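Local structure of uroporphyrinogen-III C-methyltransferase (Pseudomonas denitrificans, 1S4D) at residues S177-I189 / V232-G246. The protein catalyses the two successive S-adenosyl-L-methionine-dependent methylations, at C-2 and C-7, that turn uroporphyrinogen III into precorrin-2 on the way to cobalamin and siroheme. Residues are numbered along the deposited sequence; the frame is centred on the assembly and turned at random.
With SAH (S-adenosyl-L-homocysteine), chain Q.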
loop_
_atom_site.group_PDB
_atom_site.type_symbol
_atom_site.label_atom_id
_atom_site.label_comp_id
_atom_site.label_asym_id
_atom_site.label_seq_id
_atom_site.Cartn_x
_atom_site.Cartn_y
_atom_site.Cartn_z
ATOM N N SER B 177 10.535 14.524 2.644
ATOM C CA SER B 177 10.222 13.596 3.739
ATOM C C SER B 177 11.494 13.056 4.383
ATOM O O SER B 177 12.494 12.855 3.701
ATOM C CB SER B 177 9.448 12.389 3.259
ATOM O OG SER B 177 8.593 12.699 2.198
ATOM N N PRO B 178 11.434 12.841 5.702
ATOM C CA PRO B 178 12.554 12.215 6.382
ATOM C C PRO B 178 12.699 10.807 5.815
ATOM O O PRO B 178 13.826 10.555 5.340
ATOM C CB PRO B 178 12.183 12.272 7.856
ATOM C CG PRO B 178 10.870 12.738 7.938
ATOM C CD PRO B 178 10.338 13.183 6.611
ATOM N N VAL B 179 11.633 10.031 5.592
ATOM C CA VAL B 179 11.773 8.700 4.968
ATOM C C VAL B 179 11.536 8.654 3.454
ATOM O O VAL B 179 10.597 9.274 2.959
ATOM C CB VAL B 179 10.874 7.663 5.678
ATOM C CG1 VAL B 179 10.947 6.289 4.986
ATOM C CG2 VAL B 179 11.294 7.570 7.156
ATOM N N ILE B 180 12.430 7.976 2.706
ATOM C CA ILE B 180 12.238 7.769 1.263
ATOM C C ILE B 180 12.196 6.281 1.021
ATOM O O ILE B 180 13.026 5.540 1.566
ATOM C CB ILE B 180 13.415 8.339 0.409
ATOM C CG1 ILE B 180 13.907 9.718 0.896
ATOM C CG2 ILE B 180 13.054 8.347 -1.064
ATOM C CD1 ILE B 180 13.007 10.798 0.629
ATOM N N VAL B 181 11.251 5.847 0.194
ATOM C CA VAL B 181 11.096 4.436 -0.111
ATOM C C VAL B 181 11.212 4.257 -1.619
ATOM O O VAL B 181 10.439 4.840 -2.393
ATOM C CB VAL B 181 9.735 3.889 0.391
ATOM C CG1 VAL B 181 9.473 2.452 -0.166
ATOM C CG2 VAL B 181 9.618 3.996 1.943
ATOM N N MET B 182 12.172 3.455 -2.043
ATOM C CA MET B 182 12.525 3.450 -3.445
ATOM C C MET B 182 12.327 2.083 -4.075
ATOM O O MET B 182 12.822 1.081 -3.549
ATOM C CB MET B 182 13.963 3.938 -3.619
ATOM C CG MET B 182 14.292 5.127 -2.751
ATOM S SD MET B 182 15.703 5.997 -3.387
ATOM C CE MET B 182 17.072 4.981 -2.762
ATOM N N TYR B 183 11.583 2.090 -5.186
ATOM C CA TYR B 183 11.277 0.947 -6.037
ATOM C C TYR B 183 12.246 0.974 -7.214
ATOM O O TYR B 183 12.664 2.048 -7.637
ATOM C CB TYR B 183 9.853 1.085 -6.590
ATOM C CG TYR B 183 8.741 0.840 -5.580
ATOM C CD1 TYR B 183 8.355 1.833 -4.644
ATOM C CD2 TYR B 183 8.050 -0.364 -5.578
ATOM C CE1 TYR B 183 7.334 1.603 -3.716
ATOM C CE2 TYR B 183 7.041 -0.596 -4.676
ATOM C CZ TYR B 183 6.693 0.376 -3.744
ATOM O OH TYR B 183 5.689 0.075 -2.859
ATOM N N MET B 184 12.621 -0.199 -7.736
ATOM C CA MET B 184 13.493 -0.296 -8.916
ATOM C C MET B 184 14.685 0.654 -8.889
ATOM O O MET B 184 14.939 1.355 -9.860
ATOM C CB MET B 184 12.698 -0.084 -10.201
ATOM C CG MET B 184 11.415 -0.906 -10.251
ATOM S SD MET B 184 10.447 -0.513 -11.684
ATOM C CE MET B 184 9.194 0.506 -10.947
ATOM N N ALA B 185 15.432 0.620 -7.785
ATOM C CA ALA B 185 16.526 1.558 -7.539
ATOM C C ALA B 185 17.865 0.856 -7.401
ATOM O O ALA B 185 18.837 1.461 -6.967
ATOM C CB ALA B 185 16.235 2.391 -6.296
ATOM N N MET B 186 17.930 -0.416 -7.762
ATOM C CA MET B 186 19.165 -1.180 -7.547
ATOM C C MET B 186 20.228 -0.852 -8.590
ATOM O O MET B 186 21.355 -0.545 -8.255
ATOM C CB MET B 186 18.893 -2.691 -7.551
ATOM C CG MET B 186 18.051 -3.168 -6.412
ATOM S SD MET B 186 18.953 -3.250 -4.882
ATOM C CE MET B 186 19.741 -4.912 -5.002
ATOM N N LYS B 187 19.859 -0.941 -9.857
ATOM C CA LYS B 187 20.805 -0.829 -10.944
ATOM C C LYS B 187 21.415 0.575 -10.946
ATOM O O LYS B 187 22.559 0.761 -11.333
ATOM C CB LYS B 187 20.086 -1.147 -12.263
ATOM C CG LYS B 187 20.976 -1.293 -13.486
ATOM C CD LYS B 187 20.170 -1.047 -14.766
ATOM C CE LYS B 187 20.923 -1.552 -16.034
ATOM N NZ LYS B 187 20.936 -3.071 -16.193
ATOM N N HIS B 188 20.655 1.550 -10.473
ATOM C CA HIS B 188 21.102 2.924 -10.456
ATOM C C HIS B 188 21.306 3.464 -9.048
ATOM O O HIS B 188 21.268 4.676 -8.845
ATOM C CB HIS B 188 20.100 3.824 -11.186
ATOM C CG HIS B 188 19.797 3.405 -12.590
ATOM N ND1 HIS B 188 20.764 3.304 -13.566
ATOM C CD2 HIS B 188 18.620 3.099 -13.191
ATOM C CE1 HIS B 188 20.200 2.932 -14.702
ATOM N NE2 HIS B 188 18.898 2.805 -14.501
ATOM N N ILE B 189 21.544 2.584 -8.081
ATOM C CA ILE B 189 21.777 3.006 -6.695
ATOM C C ILE B 189 22.888 4.048 -6.483
ATOM O O ILE B 189 22.692 5.006 -5.754
ATOM C CB ILE B 189 21.947 1.787 -5.745
ATOM C CG1 ILE B 189 21.806 2.241 -4.281
ATOM C CG2 ILE B 189 23.251 1.026 -6.015
ATOM C CD1 ILE B 189 20.373 2.500 -3.885
ATOM N N VAL B 232 25.928 -3.069 -1.205
ATOM C CA VAL B 232 24.942 -3.927 -1.828
ATOM C C VAL B 232 25.618 -4.822 -2.855
ATOM O O VAL B 232 25.259 -5.999 -3.016
ATOM C CB VAL B 232 23.743 -3.113 -2.415
ATOM C CG1 VAL B 232 24.167 -2.245 -3.583
ATOM C CG2 VAL B 232 22.620 -4.030 -2.811
ATOM N N ALA B 233 26.632 -4.280 -3.513
ATOM C CA ALA B 233 27.385 -5.067 -4.459
ATOM C C ALA B 233 28.097 -6.201 -3.718
ATOM O O ALA B 233 27.998 -7.358 -4.110
ATOM C CB ALA B 233 28.367 -4.191 -5.211
ATOM N N ALA B 234 28.797 -5.877 -2.637
ATOM C CA ALA B 234 29.519 -6.906 -1.890
ATOM C C ALA B 234 28.594 -7.959 -1.253
ATOM O O ALA B 234 28.977 -9.110 -1.102
ATOM C CB ALA B 234 30.418 -6.275 -0.853
ATOM N N ALA B 235 27.371 -7.560 -0.909
ATOM C CA ALA B 235 26.413 -8.466 -0.308
ATOM C C ALA B 235 25.838 -9.414 -1.349
ATOM O O ALA B 235 25.239 -10.411 -0.997
ATOM C CB ALA B 235 25.319 -7.693 0.362
ATOM N N GLY B 236 26.037 -9.102 -2.627
ATOM C CA GLY B 236 25.599 -9.946 -3.721
ATOM C C GLY B 236 24.120 -9.814 -4.027
ATOM O O GLY B 236 23.599 -10.594 -4.802
ATOM N N LEU B 237 23.450 -8.820 -3.440
ATOM C CA LEU B 237 21.995 -8.697 -3.488
ATOM C C LEU B 237 21.506 -8.325 -4.862
ATOM O O LEU B 237 22.232 -7.685 -5.607
ATOM C CB LEU B 237 21.535 -7.627 -2.509
ATOM C CG LEU B 237 21.108 -8.020 -1.088
ATOM C CD1 LEU B 237 21.584 -9.388 -0.620
ATOM C CD2 LEU B 237 21.558 -6.945 -0.119
ATOM N N GLU B 238 20.261 -8.703 -5.171
ATOM C CA GLU B 238 19.632 -8.475 -6.484
ATOM C C GLU B 238 18.176 -8.056 -6.347
ATOM O O GLU B 238 17.543 -8.366 -5.331
ATOM C CB GLU B 238 19.606 -9.759 -7.305
ATOM C CG GLU B 238 20.903 -10.125 -8.002
ATOM C CD GLU B 238 21.064 -11.635 -8.112
ATOM O OE1 GLU B 238 20.701 -12.362 -7.143
ATOM O OE2 GLU B 238 21.557 -12.101 -9.163
ATOM N N PRO B 239 17.638 -7.372 -7.369
ATOM C CA PRO B 239 16.190 -7.174 -7.491
ATOM C C PRO B 239 15.455 -8.508 -7.335
ATOM O O PRO B 239 16.053 -9.550 -7.593
ATOM C CB PRO B 239 16.019 -6.663 -8.931
ATOM C CG PRO B 239 17.344 -6.094 -9.332
ATOM C CD PRO B 239 18.385 -6.723 -8.471
ATOM N N PRO B 240 14.198 -8.481 -6.909
ATOM C CA PRO B 240 13.533 -7.223 -6.529
ATOM C C PRO B 240 13.914 -6.787 -5.100
ATOM O O PRO B 240 14.044 -7.637 -4.235
ATOM C CB PRO B 240 12.053 -7.572 -6.627
ATOM C CG PRO B 240 12.015 -9.098 -6.323
ATOM C CD PRO B 240 13.327 -9.664 -6.761
ATOM N N ALA B 241 14.105 -5.489 -4.870
ATOM C CA ALA B 241 14.447 -4.977 -3.557
ATOM C C ALA B 241 13.738 -3.667 -3.309
ATOM O O ALA B 241 13.476 -2.915 -4.230
ATOM C CB ALA B 241 15.958 -4.781 -3.438
ATOM N N ILE B 242 13.412 -3.378 -2.067
ATOM C CA ILE B 242 12.956 -2.041 -1.770
ATOM C C ILE B 242 14.096 -1.382 -0.992
ATOM O O ILE B 242 14.643 -1.989 -0.068
ATOM C CB ILE B 242 11.652 -2.099 -0.941
ATOM C CG1 ILE B 242 10.461 -2.455 -1.832
ATOM C CG2 ILE B 242 11.446 -0.796 -0.130
ATOM C CD1 ILE B 242 9.903 -1.283 -2.617
ATOM N N VAL B 243 14.466 -0.163 -1.373
ATOM C CA VAL B 243 15.467 0.593 -0.638
ATOM C C VAL B 243 14.822 1.723 0.158
ATOM O O VAL B 243 14.192 2.629 -0.427
ATOM C CB VAL B 243 16.482 1.230 -1.554
ATOM C CG1 VAL B 243 17.654 1.747 -0.722
ATOM C CG2 VAL B 243 16.943 0.246 -2.632
ATOM N N VAL B 244 14.978 1.662 1.482
ATOM C CA VAL B 244 14.374 2.630 2.402
ATOM C C VAL B 244 15.456 3.467 3.045
ATOM O O VAL B 244 16.452 2.937 3.540
ATOM C CB VAL B 244 13.491 1.924 3.509
ATOM C CG1 VAL B 244 14.305 0.892 4.300
ATOM C CG2 VAL B 244 12.827 2.934 4.452
ATOM N N VAL B 245 15.245 4.769 3.049
ATOM C CA VAL B 245 16.195 5.716 3.599
ATOM C C VAL B 245 15.558 6.393 4.818
ATOM O O VAL B 245 14.362 6.803 4.784
ATOM C CB VAL B 245 16.571 6.758 2.527
ATOM C CG1 VAL B 245 17.577 7.754 3.057
ATOM C CG2 VAL B 245 17.123 6.055 1.266
ATOM N N GLY B 246 16.325 6.475 5.909
ATOM C CA GLY B 246 15.907 7.227 7.080
ATOM C C GLY B 246 15.756 6.497 8.395
ATOM O O GLY B 246 15.936 5.284 8.508
HETATM N N SAH Q . 3.244 -2.830 -8.059
HETATM C CA SAH Q . 4.384 -3.365 -7.336
HETATM C CB SAH Q . 5.672 -2.788 -7.898
HETATM C CG SAH Q . 6.182 -3.506 -9.133
HETATM S SD SAH Q . 7.498 -2.661 -10.047
HETATM C C SAH Q . 4.240 -3.136 -5.826
HETATM O O SAH Q . 3.276 -2.543 -5.346
HETATM O OXT SAH Q . 5.059 -3.543 -5.007
HETATM C "C5'" SAH Q . 8.732 -3.833 -9.393
HETATM C "C4'" SAH Q . 9.543 -3.397 -8.167
HETATM O "O4'" SAH Q . 8.831 -3.606 -6.965
HETATM C "C3'" SAH Q . 10.842 -4.157 -7.910
HETATM O "O3'" SAH Q . 11.915 -3.820 -8.747
HETATM C "C2'" SAH Q . 11.118 -3.885 -6.441
HETATM O "O2'" SAH Q . 11.672 -2.611 -6.185
HETATM C "C1'" SAH Q . 9.703 -3.901 -5.889
HETATM N N9 SAH Q . 9.310 -5.201 -5.298
HETATM C C8 SAH Q . 8.281 -5.965 -5.744
HETATM N N7 SAH Q . 8.189 -7.057 -4.983
HETATM C C5 SAH Q . 9.144 -7.027 -4.048
HETATM C C6 SAH Q . 9.476 -7.906 -3.016
HETATM N N6 SAH Q . 8.785 -9.013 -2.817
HETATM N N1 SAH Q . 10.539 -7.603 -2.187
HETATM C C2 SAH Q . 11.240 -6.433 -2.385
HETATM N N3 SAH Q . 10.905 -5.564 -3.410
HETATM C C4 SAH Q . 9.868 -5.852 -4.231
HETATM O O HOH W 1 14.811 -0.464 -5.222
#
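Ile180 and Met182 pair with Val245 and Val243 through four backbone hydrogen bonds, Val245 N to Ile180 O at 2.8 Å being one of the straighter ones, with Val181 and Val244 as the non-hydrogen-bonded pair between. On the side of the sheet carrying Ile180, Met182, Val243 and Val245, the Met182 chain bends at its last torsion (chi3 -81°) and sets CE 3.9 Å from Val243 CG1. On the other side Ile242 CD1 sits over the centre of the Tyr183 ring, 3.5 Å from its centroid, a CH-pi contact; the ring hydroxyl is hydrogen-bonded to Thr130. Strands 179-183 and 241-245 are antiparallel neighbours in the mixed five-stranded sheet of this tetrapyrrole methylase, and S-adenosyl-L-homocysteine binds where they end and begin. Its O2' accepts from Met184 N at 3.0 Å and donates to Ala241 O at 2.7 Å, so one ribose hydroxyl spans both segments. Where the strands splay apart, a water takes the N-H of Ala185 and donates to Met182 O and Ala241 O. Beyond it the backbones separate, and toward the more exposed end Met186 carries most of the contact, with Ile189 also touching Val232: the bend at chi2 lays SD 3.7 Å from Ala241 CB, and that at chi3 brings CE to 3.7 Å from Val232 CG2, while CB and CG lie against the ring of the exposed Pro239.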